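Trigger factor (Thermotoga maritima, PDB 2NSC) probably acts as a ribosome-binding chaperone and peptidyl-prolyl cis-trans isomerase that keeps newly made proteins in an open conformation. Local coordinates at residues V13-V18 / D76-R81; Q26-A31 / E64-F69. All blocks are in the same frame, centred on the assembly; numbering follows the deposited sequence.

The ribosome-binding N-terminal domain of trigger factor illustrates how a small fold is tied together by two unlike contacts. Interaction 1 sets strand 12-18 against the end of helix 74-77 and the turn that follows, near the surface. Interaction 2 packs helix 21-36 on helix 62-71 closer to the middle of the chain. Their centres lie 19 Å apart and their nearest atoms about 8 Å apart, so they do not touch, yet they are coupled through the chain: strand 12-18 leads into helix 21-36, and helix 62-71 into helix 74-77. Interaction 2 joins elements lying between those of interaction 1. The isomerase domain is absent from this construct, and neither contact forms its active site.

Interaction 1. Residues V13-V18 / D76-R81; sequences VVLEYV and DTLKDR
A tyrosine-threonine hydrogen bond and a small leucine contact join the strand Val13-Val18 to the segment Asp76-Arg81, the end of a short helix and the turn after it, in a sparse, side-chain-only contact at the surface of the domain. The backbones stay far apart: the alpha carbons CA of Leu15 and Leu78 are 10.6 Å from each other, and side chains of both segments span the interval. Tyr17 carries the polar part of the contact. Its CG stands beside the backbone N and anti to the carbonyl carbon (chi1 -74°), and its OH donates to OG1 of Thr77 at 2.6 Å. That oxygen sits at the ring edge, near the ring plane. Thr77 OG1 occupies the position between its own backbone N and carbonyl carbon (chi1 67°), from which it also bonds to the carbonyl O of Ile74; one small hydroxyl thereby links the strand to the preceding helical turn. The phenol oxygen also has an apolar neighbour: CD2 of Leu78 lies 3.4 Å from Tyr17 OH. The same methyl meets CD1 of Leu15 at 3.7 Å, the two side chains running antiparallel where their methyl ends pass. Replacing Tyr17 by an alanine is likely to leave Thr77 OG1 without its donor from the strand and Leu78 CD2 without the phenol oxygen beside it. Further along, Arg81 extends its chain from CG to NE and brings its guanidinium over Leu15, with CD1 against one face and 3.8 Å from NH2; this is packing against a methyl group, not a polar bond. A type I beta turn, closed by the backbone bond from Arg81 N to Leu78 O at 2.9 Å, has these two residues at its ends, both with CB toward the strand. The arrangement is a beta hairpin, strands 2-9 and 12-18, with a helix end and its type I turn lying over one strand through side chains.

Interaction 2. Residues Q26-A31 / E64-F69; sequences QAEDKA and EYTLDF
Tyr65 opens the contact between helices 21-36 and 62-71 by laying its CB against the CB of Ala31, 4.0 Å away, while its ring leads off elsewhere. One residue on, Thr66 is buried against the first helix: its CG2, anti to the backbone N, rests on Glu28 CG at 3.7 Å and reaches Ala27 CB, which also approaches the threonine carbonyl O. Thr66 OG1, beside the backbone N (chi1 -57°), is hydrogen-bonded to the carbonyl O of Phe62, whereas the Glu28 carboxylate runs on to a salt bridge with Lys55. Phe69 then supplies the broadest surface. CB of Lys30 sits over one face of its ring in a CH-pi contact, 3.8 Å from the centroid and 16° off the normal, and the extended lysine chain continues with CD 3.7 Å from Phe69 CD1. Lys30 NZ donates to a water at 2.7 Å, and that water donates to the carbonyl O of Phe69 at 2.9 Å, so Lys30 meets Phe69 twice, directly and through water. The axes of segments 26-31 and 64-69 come within 8.0 Å at 113°, consistent with the small Ala27 and Ala31: a steeply crossed helix pair with alanines at the interface.

Interaction 1. Residues V13-V18 / D76-R81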
loop_
_atom_site.group_PDB
_atom_site.type_symbol
_atom_site.label_atom_id
_atom_site.label_comp_id
_atom_site.label_asym_id
_atom_site.label_seq_id
_atom_site.Cartn_x
_atom_site.Cartn_y
_atom_site.Cartn_z
ATOM N N VAL A 13 5.548 -9.714 -19.919
ATOM C CA VAL A 13 4.259 -9.043 -19.694
ATOM C C VAL A 13 4.344 -8.039 -18.534
ATOM O O VAL A 13 4.881 -8.358 -17.477
ATOM C CB VAL A 13 3.103 -10.055 -19.458
ATOM C CG1 VAL A 13 1.768 -9.329 -19.384
ATOM C CG2 VAL A 13 3.063 -11.094 -20.576
ATOM N N VAL A 14 3.834 -6.825 -18.757
ATOM C CA VAL A 14 3.766 -5.765 -17.729
ATOM C C VAL A 14 2.323 -5.631 -17.220
ATOM O O VAL A 14 1.370 -5.444 -17.996
ATOM C CB VAL A 14 4.281 -4.412 -18.279
ATOM C CG1 VAL A 14 4.273 -3.334 -17.213
ATOM C CG2 VAL A 14 5.683 -4.577 -18.853
ATOM N N LEU A 15 2.162 -5.769 -15.915
ATOM C CA LEU A 15 0.839 -5.770 -15.329
ATOM C C LEU A 15 0.811 -4.703 -14.268
ATOM O O LEU A 15 1.761 -4.585 -13.493
ATOM C CB LEU A 15 0.539 -7.123 -14.682
ATOM C CG LEU A 15 0.597 -8.389 -15.555
ATOM C CD1 LEU A 15 0.430 -9.611 -14.661
ATOM C CD2 LEU A 15 -0.490 -8.369 -16.611
ATOM N N GLU A 16 -0.275 -3.940 -14.242
ATOM C CA GLU A 16 -0.486 -2.917 -13.247
ATOM C C GLU A 16 -1.634 -3.309 -12.329
ATOM O O GLU A 16 -2.794 -3.413 -12.776
ATOM C CB GLU A 16 -0.819 -1.602 -13.930
ATOM C CG GLU A 16 -1.088 -0.478 -12.955
ATOM C CD GLU A 16 -1.311 0.821 -13.674
ATOM O OE1 GLU A 16 -2.404 0.974 -14.268
ATOM O OE2 GLU A 16 -0.393 1.685 -13.652
ATOM N N TYR A 17 -1.309 -3.517 -11.052
ATOM C CA TYR A 17 -2.286 -3.891 -10.028
ATOM C C TYR A 17 -2.741 -2.634 -9.310
ATOM O O TYR A 17 -1.921 -1.885 -8.813
ATOM C CB TYR A 17 -1.661 -4.869 -9.022
ATOM C CG TYR A 17 -1.479 -6.266 -9.559
ATOM C CD1 TYR A 17 -2.388 -7.278 -9.219
ATOM C CD2 TYR A 17 -0.434 -6.580 -10.438
ATOM C CE1 TYR A 17 -2.249 -8.590 -9.715
ATOM C CE2 TYR A 17 -0.276 -7.888 -10.960
ATOM C CZ TYR A 17 -1.192 -8.886 -10.588
ATOM O OH TYR A 17 -1.071 -10.164 -11.052
ATOM N N VAL A 18 -4.049 -2.402 -9.277
ATOM C CA VAL A 18 -4.652 -1.287 -8.540
ATOM C C VAL A 18 -5.477 -1.879 -7.395
ATOM O O VAL A 18 -6.366 -2.709 -7.617
ATOM C CB VAL A 18 -5.554 -0.436 -9.465
ATOM C CG1 VAL A 18 -6.273 0.677 -8.682
ATOM C CG2 VAL A 18 -4.729 0.166 -10.608
ATOM N N ASP A 76 -0.345 -14.836 -5.836
ATOM C CA ASP A 76 -1.494 -15.716 -5.868
ATOM C C ASP A 76 -2.346 -15.495 -7.123
ATOM O O ASP A 76 -3.001 -16.434 -7.615
ATOM C CB ASP A 76 -2.323 -15.519 -4.605
ATOM C CG ASP A 76 -3.318 -16.623 -4.394
ATOM O OD1 ASP A 76 -4.364 -16.595 -5.079
ATOM O OD2 ASP A 76 -3.052 -17.520 -3.559
ATOM N N THR A 77 -2.335 -14.263 -7.640
ATOM C CA THR A 77 -3.078 -13.928 -8.859
ATOM C C THR A 77 -2.409 -14.495 -10.111
ATOM O O THR A 77 -3.007 -14.512 -11.199
ATOM C CB THR A 77 -3.249 -12.406 -9.028
ATOM O OG1 THR A 77 -1.971 -11.812 -9.257
ATOM C CG2 THR A 77 -3.862 -11.800 -7.797
ATOM N N LEU A 78 -1.170 -14.952 -9.956
ATOM C CA LEU A 78 -0.404 -15.457 -11.082
ATOM C C LEU A 78 -0.175 -16.964 -11.019
ATOM O O LEU A 78 0.469 -17.511 -11.913
ATOM C CB LEU A 78 0.950 -14.744 -11.183
ATOM C CG LEU A 78 0.968 -13.216 -11.300
ATOM C CD1 LEU A 78 2.346 -12.661 -11.031
ATOM C CD2 LEU A 78 0.488 -12.766 -12.644
ATOM N N LYS A 79 -0.679 -17.629 -9.976
ATOM C CA LYS A 79 -0.411 -19.051 -9.792
ATOM C C LYS A 79 -0.960 -19.949 -10.934
ATOM O O LYS A 79 -0.558 -21.094 -11.053
ATOM C CB LYS A 79 -0.879 -19.531 -8.409
ATOM C CG LYS A 79 -2.380 -19.591 -8.229
ATOM C CD LYS A 79 -2.761 -20.067 -6.849
ATOM C CE LYS A 79 -4.235 -19.777 -6.579
ATOM N NZ LYS A 79 -4.765 -20.461 -5.354
ATOM N N ASP A 80 -1.858 -19.408 -11.763
ATOM C CA ASP A 80 -2.391 -20.103 -12.949
ATOM C C ASP A 80 -1.518 -19.916 -14.213
ATOM O O ASP A 80 -1.790 -20.489 -15.269
ATOM C CB ASP A 80 -3.829 -19.644 -13.230
ATOM C CG ASP A 80 -3.940 -18.129 -13.498
ATOM O OD1 ASP A 80 -3.079 -17.335 -13.033
ATOM O OD2 ASP A 80 -4.914 -17.723 -14.174
ATOM N N ARG A 81 -0.479 -19.098 -14.096
ATOM C CA ARG A 81 0.458 -18.887 -15.186
ATOM C C ARG A 81 1.776 -19.606 -14.935
ATOM O O ARG A 81 2.218 -19.748 -13.790
ATOM C CB ARG A 81 0.735 -17.401 -15.364
ATOM C CG ARG A 81 -0.491 -16.522 -15.522
ATOM C CD ARG A 81 -0.089 -15.252 -16.261
ATOM N NE ARG A 81 -0.984 -14.124 -15.995
ATOM C CZ ARG A 81 -1.041 -13.024 -16.741
ATOM N NH1 ARG A 81 -0.262 -12.897 -17.809
ATOM N NH2 ARG A 81 -1.874 -12.047 -16.411
#

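Interaction 2. Residues Q26-A31 / E64-F69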
loop_
_atom_site.group_PDB
_atom_site.type_symbol
_atom_site.label_atom_id
_atom_site.label_comp_id
_atom_site.label_asym_id
_atom_site.label_seq_id
_atom_site.Cartn_x
_atom_site.Cartn_y
_atom_site.Cartn_z
ATOM N N GLN A 26 -6.707 -3.871 4.998
ATOM C CA GLN A 26 -6.134 -5.180 5.370
ATOM C C GLN A 26 -4.590 -5.162 5.410
ATOM O O GLN A 26 -3.984 -5.673 6.352
ATOM C CB GLN A 26 -6.660 -6.298 4.467
ATOM C CG GLN A 26 -8.114 -6.724 4.805
ATOM C CD GLN A 26 -8.702 -7.743 3.817
ATOM O OE1 GLN A 26 -8.951 -7.427 2.649
ATOM N NE2 GLN A 26 -8.931 -8.965 4.290
ATOM N N ALA A 27 -3.974 -4.530 4.417
ATOM C CA ALA A 27 -2.515 -4.407 4.346
ATOM C C ALA A 27 -1.964 -3.514 5.466
ATOM O O ALA A 27 -0.948 -3.855 6.079
ATOM C CB ALA A 27 -2.092 -3.881 2.987
ATOM N N GLU A 28 -2.629 -2.383 5.726
ATOM C CA GLU A 28 -2.284 -1.522 6.860
ATOM C C GLU A 28 -2.298 -2.312 8.168
ATOM O O GLU A 28 -1.393 -2.169 8.971
ATOM C CB GLU A 28 -3.236 -0.327 6.955
ATOM C CG GLU A 28 -3.088 0.676 5.808
ATOM C CD GLU A 28 -3.990 1.900 5.965
ATOM O OE1 GLU A 28 -5.121 1.891 5.462
ATOM O OE2 GLU A 28 -3.576 2.886 6.579
ATOM N N ASP A 29 -3.323 -3.151 8.366
ATOM C CA ASP A 29 -3.433 -4.022 9.543
ATOM C C ASP A 29 -2.266 -5.023 9.644
ATOM O O ASP A 29 -1.780 -5.296 10.739
ATOM C CB ASP A 29 -4.754 -4.809 9.519
ATOM C CG ASP A 29 -5.976 -3.960 9.864
ATOM O OD1 ASP A 29 -5.807 -2.861 10.448
ATOM O OD2 ASP A 29 -7.122 -4.412 9.571
ATOM N N LYS A 30 -1.838 -5.601 8.519
ATOM C CA LYS A 30 -0.692 -6.496 8.550
ATOM C C LYS A 30 0.543 -5.701 8.950
ATOM O O LYS A 30 1.383 -6.193 9.705
ATOM C CB LYS A 30 -0.450 -7.155 7.199
ATOM C CG LYS A 30 -1.546 -8.120 6.739
ATOM C CD LYS A 30 -1.261 -8.640 5.337
ATOM C CE LYS A 30 -2.462 -9.397 4.782
ATOM N NZ LYS A 30 -2.147 -10.012 3.450
ATOM N N ALA A 31 0.649 -4.470 8.443
ATOM C CA ALA A 31 1.777 -3.595 8.758
ATOM C C ALA A 31 1.859 -3.295 10.253
ATOM O O ALA A 31 2.938 -3.327 10.839
ATOM C CB ALA A 31 1.685 -2.291 7.949
ATOM N N GLU A 64 5.247 2.507 3.005
ATOM C CA GLU A 64 6.183 1.538 2.434
ATOM C C GLU A 64 5.854 0.132 2.919
ATOM O O GLU A 64 5.849 -0.815 2.126
ATOM C CB GLU A 64 7.624 1.894 2.798
ATOM C CG GLU A 64 8.093 3.225 2.208
ATOM C CD GLU A 64 7.855 3.329 0.689
ATOM O OE1 GLU A 64 8.149 2.359 -0.062
ATOM O OE2 GLU A 64 7.374 4.401 0.249
ATOM N N TYR A 65 5.570 0.013 4.217
ATOM C CA TYR A 65 5.166 -1.260 4.820
ATOM C C TYR A 65 3.809 -1.699 4.293
ATOM O O TYR A 65 3.595 -2.880 3.992
ATOM C CB TYR A 65 5.165 -1.164 6.357
ATOM C CG TYR A 65 6.553 -1.246 6.975
ATOM C CD1 TYR A 65 7.303 -2.437 6.901
ATOM C CD2 TYR A 65 7.136 -0.131 7.615
ATOM C CE1 TYR A 65 8.596 -2.538 7.470
ATOM C CE2 TYR A 65 8.457 -0.223 8.178
ATOM C CZ TYR A 65 9.165 -1.433 8.102
ATOM O OH TYR A 65 10.432 -1.561 8.645
ATOM N N THR A 66 2.899 -0.735 4.156
ATOM C CA THR A 66 1.596 -1.016 3.553
ATOM C C THR A 66 1.748 -1.575 2.141
ATOM O O THR A 66 1.118 -2.574 1.797
ATOM C CB THR A 66 0.649 0.202 3.583
ATOM O OG1 THR A 66 0.485 0.633 4.943
ATOM C CG2 THR A 66 -0.724 -0.172 3.039
ATOM N N LEU A 67 2.606 -0.961 1.336
ATOM C CA LEU A 67 2.817 -1.431 -0.015
ATOM C C LEU A 67 3.489 -2.798 -0.034
ATOM O O LEU A 67 3.163 -3.618 -0.890
ATOM C CB LEU A 67 3.624 -0.410 -0.812
ATOM C CG LEU A 67 2.832 0.789 -1.301
ATOM C CD1 LEU A 67 3.786 1.958 -1.567
ATOM C CD2 LEU A 67 2.000 0.430 -2.542
ATOM N N ASP A 68 4.412 -3.056 0.901
ATOM C CA ASP A 68 5.051 -4.392 1.017
ATOM C C ASP A 68 3.995 -5.484 1.126
ATOM O O ASP A 68 4.060 -6.487 0.439
ATOM C CB ASP A 68 5.944 -4.498 2.258
ATOM C CG ASP A 68 7.283 -3.797 2.091
ATOM O OD1 ASP A 68 7.705 -3.553 0.937
ATOM O OD2 ASP A 68 7.920 -3.486 3.123
ATOM N N PHE A 69 3.030 -5.284 2.021
ATOM C CA PHE A 69 1.989 -6.276 2.210
ATOM C C PHE A 69 0.990 -6.347 1.049
ATOM O O PHE A 69 0.446 -7.416 0.767
ATOM C CB PHE A 69 1.317 -6.119 3.578
ATOM C CG PHE A 69 2.173 -6.621 4.714
ATOM C CD1 PHE A 69 2.333 -7.993 4.921
ATOM C CD2 PHE A 69 2.864 -5.722 5.539
ATOM C CE1 PHE A 69 3.149 -8.463 5.959
ATOM C CE2 PHE A 69 3.673 -6.170 6.560
ATOM C CZ PHE A 69 3.830 -7.537 6.777
HETATM O O HOH W 1 -2.106 -7.669 2.136
#